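Local structure of spike protein S1 (Bat coronavirus HKU9, 5GYQ) at residues D15-Y28 and C60-N72. The protein forms the putative receptor-binding domain of the viral spike, which probably attaches the virion to the host cell by engaging a surface receptor. Residues are numbered along the deposited sequence; the frame is centred on the assembly and turned at random.
With NAG (2-acetamido-2-deoxy-beta-D-glucopyranose), chain B.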
loop_
_atom_site.group_PDB
_atom_site.type_symbol
_atom_site.label_atom_id
_atom_site.label_comp_id
_atom_site.label_asym_id
_atom_site.label_seq_id
_atom_site.Cartn_x
_atom_site.Cartn_y
_atom_site.Cartn_z
ATOM N N ASP A 15 -11.361 -5.239 0.828
ATOM C CA ASP A 15 -11.335 -5.121 2.285
ATOM C C ASP A 15 -9.909 -4.979 2.814
ATOM O O ASP A 15 -9.338 -5.942 3.331
ATOM C CB ASP A 15 -12.015 -6.329 2.937
ATOM C CG ASP A 15 -12.160 -6.180 4.445
ATOM O OD1 ASP A 15 -12.076 -5.039 4.946
ATOM O OD2 ASP A 15 -12.362 -7.205 5.128
ATOM N N PRO A 16 -9.332 -3.772 2.692
ATOM C CA PRO A 16 -7.954 -3.501 3.115
ATOM C C PRO A 16 -7.713 -3.794 4.592
ATOM O O PRO A 16 -8.530 -3.425 5.436
ATOM C CB PRO A 16 -7.787 -2.006 2.827
ATOM C CG PRO A 16 -8.785 -1.719 1.756
ATOM C CD PRO A 16 -9.960 -2.588 2.083
ATOM N N PRO A 17 -6.587 -4.452 4.904
ATOM C CA PRO A 17 -6.281 -4.812 6.291
ATOM C C PRO A 17 -5.973 -3.588 7.143
ATOM O O PRO A 17 -5.689 -2.516 6.607
ATOM C CB PRO A 17 -5.049 -5.712 6.156
ATOM C CG PRO A 17 -4.408 -5.292 4.879
ATOM C CD PRO A 17 -5.518 -4.849 3.970
ATOM N N GLN A 18 -6.053 -3.747 8.460
ATOM C CA GLN A 18 -5.628 -2.699 9.373
ATOM C C GLN A 18 -4.149 -2.427 9.125
ATOM O O GLN A 18 -3.400 -3.345 8.792
ATOM C CB GLN A 18 -5.873 -3.112 10.826
ATOM C CG GLN A 18 -7.322 -3.460 11.143
ATOM C CD GLN A 18 -8.246 -2.255 11.087
ATOM O OE1 GLN A 18 -7.798 -1.108 11.106
ATOM N NE2 GLN A 18 -9.548 -2.512 11.018
ATOM N N PRO A 19 -3.725 -1.164 9.271
ATOM C CA PRO A 19 -2.334 -0.801 8.978
ATOM C C PRO A 19 -1.322 -1.556 9.835
ATOM O O PRO A 19 -0.196 -1.778 9.384
ATOM C CB PRO A 19 -2.291 0.701 9.277
ATOM C CG PRO A 19 -3.475 0.969 10.135
ATOM C CD PRO A 19 -4.520 -0.004 9.702
ATOM N N VAL A 20 -1.714 -1.957 11.041
ATOM C CA VAL A 20 -0.811 -2.721 11.896
ATOM C C VAL A 20 -0.481 -4.074 11.251
ATOM O O VAL A 20 0.594 -4.629 11.478
ATOM C CB VAL A 20 -1.397 -2.920 13.320
ATOM C CG1 VAL A 20 -2.646 -3.793 13.293
ATOM C CG2 VAL A 20 -0.349 -3.508 14.253
ATOM N N VAL A 21 -1.387 -4.591 10.420
ATOM C CA VAL A 21 -1.121 -5.831 9.687
ATOM C C VAL A 21 -1.244 -5.651 8.172
ATOM O O VAL A 21 -1.898 -6.449 7.498
ATOM C CB VAL A 21 -2.063 -6.974 10.134
ATOM C CG1 VAL A 21 -1.624 -7.519 11.473
ATOM C CG2 VAL A 21 -3.514 -6.498 10.195
ATOM N N TRP A 22 -0.610 -4.606 7.643
ATOM C CA TRP A 22 -0.618 -4.331 6.206
ATOM C C TRP A 22 -0.076 -5.513 5.410
ATOM O O TRP A 22 0.774 -6.261 5.903
ATOM C CB TRP A 22 0.199 -3.075 5.887
ATOM C CG TRP A 22 1.662 -3.154 6.265
ATOM C CD1 TRP A 22 2.216 -2.818 7.468
ATOM C CD2 TRP A 22 2.751 -3.574 5.429
ATOM N NE1 TRP A 22 3.576 -3.008 7.435
ATOM C CE2 TRP A 22 3.930 -3.471 6.194
ATOM C CE3 TRP A 22 2.843 -4.024 4.109
ATOM C CZ2 TRP A 22 5.184 -3.807 5.687
ATOM C CZ3 TRP A 22 4.093 -4.358 3.605
ATOM C CH2 TRP A 22 5.245 -4.247 4.394
ATOM N N ARG A 23 -0.555 -5.684 4.180
ATOM C CA ARG A 23 -0.150 -6.856 3.403
ATOM C C ARG A 23 0.668 -6.512 2.164
ATOM O O ARG A 23 0.415 -5.520 1.496
ATOM C CB ARG A 23 -1.379 -7.670 2.999
ATOM C CG ARG A 23 -1.825 -8.658 4.066
ATOM C CD ARG A 23 -3.337 -8.759 4.121
ATOM N NE ARG A 23 -3.806 -10.141 4.102
ATOM C CZ ARG A 23 -5.034 -10.511 4.449
ATOM N NH1 ARG A 23 -5.909 -9.600 4.856
ATOM N NH2 ARG A 23 -5.384 -11.789 4.400
ATOM N N ARG A 24 1.651 -7.354 1.863
ATOM C CA ARG A 24 2.524 -7.137 0.716
ATOM C C ARG A 24 2.326 -8.202 -0.355
ATOM O O ARG A 24 2.178 -9.382 -0.049
ATOM C CB ARG A 24 3.989 -7.108 1.161
ATOM C CG ARG A 24 5.000 -7.187 0.020
ATOM C CD ARG A 24 6.359 -6.671 0.462
ATOM N NE ARG A 24 6.319 -5.235 0.729
ATOM C CZ ARG A 24 7.345 -4.528 1.195
ATOM N NH1 ARG A 24 8.503 -5.120 1.454
ATOM N NH2 ARG A 24 7.209 -3.225 1.404
ATOM N N TYR A 25 2.316 -7.769 -1.610
ATOM C CA TYR A 25 2.267 -8.683 -2.744
ATOM C C TYR A 25 3.396 -8.347 -3.708
ATOM O O TYR A 25 3.518 -7.210 -4.165
ATOM C CB TYR A 25 0.911 -8.609 -3.448
ATOM C CG TYR A 25 -0.257 -8.872 -2.523
ATOM C CD1 TYR A 25 -0.753 -10.156 -2.348
ATOM C CD2 TYR A 25 -0.853 -7.836 -1.812
ATOM C CE1 TYR A 25 -1.815 -10.402 -1.495
ATOM C CE2 TYR A 25 -1.911 -8.071 -0.960
ATOM C CZ TYR A 25 -2.389 -9.354 -0.804
ATOM O OH TYR A 25 -3.445 -9.587 0.046
ATOM N N MET A 26 4.232 -9.334 -4.005
ATOM C CA MET A 26 5.376 -9.109 -4.875
ATOM C C MET A 26 5.115 -9.617 -6.290
ATOM O O MET A 26 4.740 -10.769 -6.493
ATOM C CB MET A 26 6.622 -9.770 -4.287
ATOM C CG MET A 26 7.096 -9.128 -2.991
ATOM S SD MET A 26 8.497 -9.984 -2.246
ATOM C CE MET A 26 8.946 -8.834 -0.948
ATOM N N LEU A 27 5.312 -8.728 -7.259
ATOM C CA LEU A 27 5.139 -9.025 -8.675
ATOM C C LEU A 27 6.487 -9.036 -9.381
ATOM O O LEU A 27 7.219 -8.035 -9.369
ATOM C CB LEU A 27 4.220 -8.001 -9.340
ATOM C CG LEU A 27 2.954 -7.592 -8.588
ATOM C CD1 LEU A 27 2.177 -6.563 -9.394
ATOM C CD2 LEU A 27 2.092 -8.803 -8.286
ATOM N N TYR A 28 6.799 -10.169 -10.004
ATOM C CA TYR A 28 8.088 -10.378 -10.649
ATOM C C TYR A 28 7.961 -11.320 -11.845
ATOM O O TYR A 28 7.296 -12.353 -11.753
ATOM C CB TYR A 28 9.096 -10.936 -9.640
ATOM C CG TYR A 28 10.465 -11.202 -10.217
ATOM C CD1 TYR A 28 10.829 -12.476 -10.633
ATOM C CD2 TYR A 28 11.394 -10.179 -10.348
ATOM C CE1 TYR A 28 12.081 -12.722 -11.163
ATOM C CE2 TYR A 28 12.649 -10.417 -10.878
ATOM C CZ TYR A 28 12.986 -11.690 -11.283
ATOM O OH TYR A 28 14.233 -11.935 -11.812
ATOM N N CYS A 60 7.080 -1.036 -18.554
ATOM C CA CYS A 60 7.500 -2.226 -17.823
ATOM C C CYS A 60 8.459 -1.873 -16.692
ATOM O O CYS A 60 9.047 -0.793 -16.679
ATOM C CB CYS A 60 8.154 -3.234 -18.770
ATOM S SG CYS A 60 7.053 -3.890 -20.046
ATOM N N TYR A 61 8.616 -2.793 -15.748
ATOM C CA TYR A 61 9.476 -2.560 -14.595
ATOM C C TYR A 61 10.287 -3.797 -14.230
ATOM O O TYR A 61 9.959 -4.909 -14.643
ATOM C CB TYR A 61 8.638 -2.112 -13.395
ATOM C CG TYR A 61 7.840 -0.862 -13.661
ATOM C CD1 TYR A 61 8.416 0.394 -13.517
ATOM C CD2 TYR A 61 6.514 -0.935 -14.065
ATOM C CE1 TYR A 61 7.693 1.539 -13.764
ATOM C CE2 TYR A 61 5.782 0.208 -14.315
ATOM C CZ TYR A 61 6.376 1.442 -14.162
ATOM O OH TYR A 61 5.654 2.586 -14.409
ATOM N N GLY A 62 11.352 -3.592 -13.460
ATOM C CA GLY A 62 12.166 -4.692 -12.974
ATOM C C GLY A 62 11.389 -5.546 -11.992
ATOM O O GLY A 62 11.533 -6.767 -11.962
ATOM N N SER A 63 10.560 -4.886 -11.190
ATOM C CA SER A 63 9.671 -5.552 -10.243
ATOM C C SER A 63 8.655 -4.556 -9.705
ATOM O O SER A 63 8.902 -3.343 -9.703
ATOM C CB SER A 63 10.459 -6.171 -9.086
ATOM O OG SER A 63 10.853 -5.176 -8.157
ATOM N N VAL A 64 7.515 -5.067 -9.250
ATOM C CA VAL A 64 6.485 -4.203 -8.675
ATOM C C VAL A 64 6.011 -4.760 -7.338
ATOM O O VAL A 64 5.704 -5.935 -7.231
ATOM C CB VAL A 64 5.274 -4.047 -9.622
ATOM C CG1 VAL A 64 4.168 -3.242 -8.953
ATOM C CG2 VAL A 64 5.699 -3.388 -10.926
ATOM N N THR A 65 5.957 -3.917 -6.315
ATOM C CA THR A 65 5.471 -4.351 -5.011
ATOM C C THR A 65 4.206 -3.593 -4.636
ATOM O O THR A 65 4.144 -2.376 -4.772
ATOM C CB THR A 65 6.535 -4.151 -3.920
ATOM O OG1 THR A 65 7.736 -4.837 -4.295
ATOM C CG2 THR A 65 6.044 -4.694 -2.588
ATOM N N LEU A 66 3.193 -4.321 -4.175
ATOM C CA LEU A 66 1.937 -3.706 -3.756
ATOM C C LEU A 66 1.706 -3.880 -2.262
ATOM O O LEU A 66 1.517 -4.996 -1.785
ATOM C CB LEU A 66 0.760 -4.307 -4.525
ATOM C CG LEU A 66 0.884 -4.339 -6.048
ATOM C CD1 LEU A 66 -0.295 -5.079 -6.666
ATOM C CD2 LEU A 66 0.993 -2.929 -6.609
ATOM N N ASP A 67 1.721 -2.776 -1.526
ATOM C CA ASP A 67 1.407 -2.824 -0.103
ATOM C C ASP A 67 0.013 -2.275 0.131
ATOM O O ASP A 67 -0.290 -1.156 -0.256
ATOM C CB ASP A 67 2.437 -2.041 0.707
ATOM C CG ASP A 67 3.841 -2.567 0.512
ATOM O OD1 ASP A 67 3.988 -3.771 0.227
ATOM O OD2 ASP A 67 4.798 -1.777 0.645
ATOM N N VAL A 68 -0.841 -3.059 0.769
ATOM C CA VAL A 68 -2.237 -2.673 0.911
ATOM C C VAL A 68 -2.653 -2.594 2.375
ATOM O O VAL A 68 -2.326 -3.479 3.185
ATOM C CB VAL A 68 -3.156 -3.653 0.165
ATOM C CG1 VAL A 68 -4.610 -3.245 0.314
ATOM C CG2 VAL A 68 -2.773 -3.708 -1.311
ATOM N N MET A 69 -3.361 -1.516 2.702
ATOM C CA MET A 69 -3.875 -1.315 4.055
ATOM C C MET A 69 -4.961 -0.253 4.046
ATOM O O MET A 69 -5.296 0.281 2.996
ATOM C CB MET A 69 -2.749 -0.904 5.003
ATOM C CG MET A 69 -2.215 0.501 4.743
ATOM S SD MET A 69 -0.420 0.608 4.907
ATOM C CE MET A 69 0.099 -0.134 3.361
ATOM N N ARG A 70 -5.507 0.057 5.215
ATOM C CA ARG A 70 -6.438 1.168 5.337
ATOM C C ARG A 70 -5.773 2.304 6.104
ATOM O O ARG A 70 -4.816 2.080 6.847
ATOM C CB ARG A 70 -7.734 0.726 6.022
ATOM C CG ARG A 70 -7.572 0.166 7.424
ATOM C CD ARG A 70 -8.910 -0.329 7.951
ATOM N NE ARG A 70 -9.506 -1.310 7.047
ATOM C CZ ARG A 70 -10.807 -1.404 6.788
ATOM N NH1 ARG A 70 -11.665 -0.572 7.364
ATOM N NH2 ARG A 70 -11.251 -2.330 5.945
ATOM N N ILE A 71 -6.277 3.520 5.923
ATOM C CA ILE A 71 -5.610 4.702 6.466
ATOM C C ILE A 71 -6.599 5.863 6.558
ATOM O O ILE A 71 -7.410 6.050 5.657
ATOM C CB ILE A 71 -4.385 5.083 5.583
ATOM C CG1 ILE A 71 -3.544 6.189 6.219
ATOM C CG2 ILE A 71 -4.819 5.468 4.170
ATOM C CD1 ILE A 71 -2.244 6.460 5.462
ATOM N N ASN A 72 -6.564 6.637 7.641
ATOM C CA ASN A 72 -7.500 7.755 7.721
ATOM C C ASN A 72 -6.837 9.051 7.260
ATOM O O ASN A 72 -5.639 9.068 6.968
ATOM C CB ASN A 72 -8.119 7.874 9.132
ATOM C CG ASN A 72 -7.182 8.466 10.190
ATOM O OD1 ASN A 72 -6.043 8.849 9.927
ATOM N ND2 ASN A 72 -7.701 8.545 11.419
HETATM C C1 NAG B . -7.015 9.074 12.566
HETATM C C2 NAG B . -7.738 10.257 13.168
HETATM C C3 NAG B . -6.878 10.889 14.252
HETATM C C4 NAG B . -6.484 9.841 15.292
HETATM C C5 NAG B . -5.936 8.569 14.635
HETATM C C6 NAG B . -5.803 7.425 15.613
HETATM C C7 NAG B . -9.350 11.366 11.690
HETATM C C8 NAG B . -9.557 12.421 10.646
HETATM N N2 NAG B . -8.099 11.234 12.154
HETATM O O3 NAG B . -7.624 11.939 14.853
HETATM O O4 NAG B . -5.430 10.331 16.118
HETATM O O5 NAG B . -6.785 8.105 13.573
HETATM O O6 NAG B . -5.221 6.281 15.004
HETATM O O7 NAG B . -10.268 10.660 12.098
#
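Arg23, Tyr25 and Leu27 pair with Val68, Leu66 and Val64 through reciprocal N-H...O=C bonds, joining strands 23-27 and 63-71 as antiparallel neighbours whose axes approach to 4.7 Å at 163°. At the non-hydrogen-bonded pair Arg24-Asp67, the guanidinium meets the carboxylate side-on: NE reaches OD1 of Asp67 at 2.8 Å and NH2 reaches OD2 at 2.9 Å, both nearly straight and on the syn sides. The two planes lie 21° apart. Trp22 CH2 sits over one face of this guanidinium, offset toward its rim, and Tyr92 OH also hydrogen-bonds Asp67 OD2, giving that oxygen a second partner besides Arg24 NH2. Thr65 CG2 packs against Arg24 CD and NE. On the other face of the sheet, Leu27 CD1 touches Val64 CG1 and, at 4.0 Å, Leu66 CD1, while Val68 joins Pro16 and Pro17 in an apolar patch that Val12 of helix 10-14 extends. In the proline-rich loop leading to strand 23-27, Pro17 O accepts a hydrogen bond from Arg70 N, near the far end of strand 63-71. The Arg70 side chain, bent at chi3 (56°), puts NE 2.8 Å and NH2 3.0 Å from the single acceptor Pro16 O, both as hydrogen bonds in the guanidinium plane. NH2 also forms a salt bridge with Asp15 OD1, whose carboxylate stands almost perpendicular to the guanidinium. Met69 SD makes an oblique Met-aromatic contact with Trp22. Beyond Arg70, Asn72 carries the N-linked sugar and caps helix 73-81. Within the chain, strand 23-27 is an outermost strand of the five-stranded antiparallel sheet, the core-subdomain scaffold of betacoronavirus receptor-binding domains.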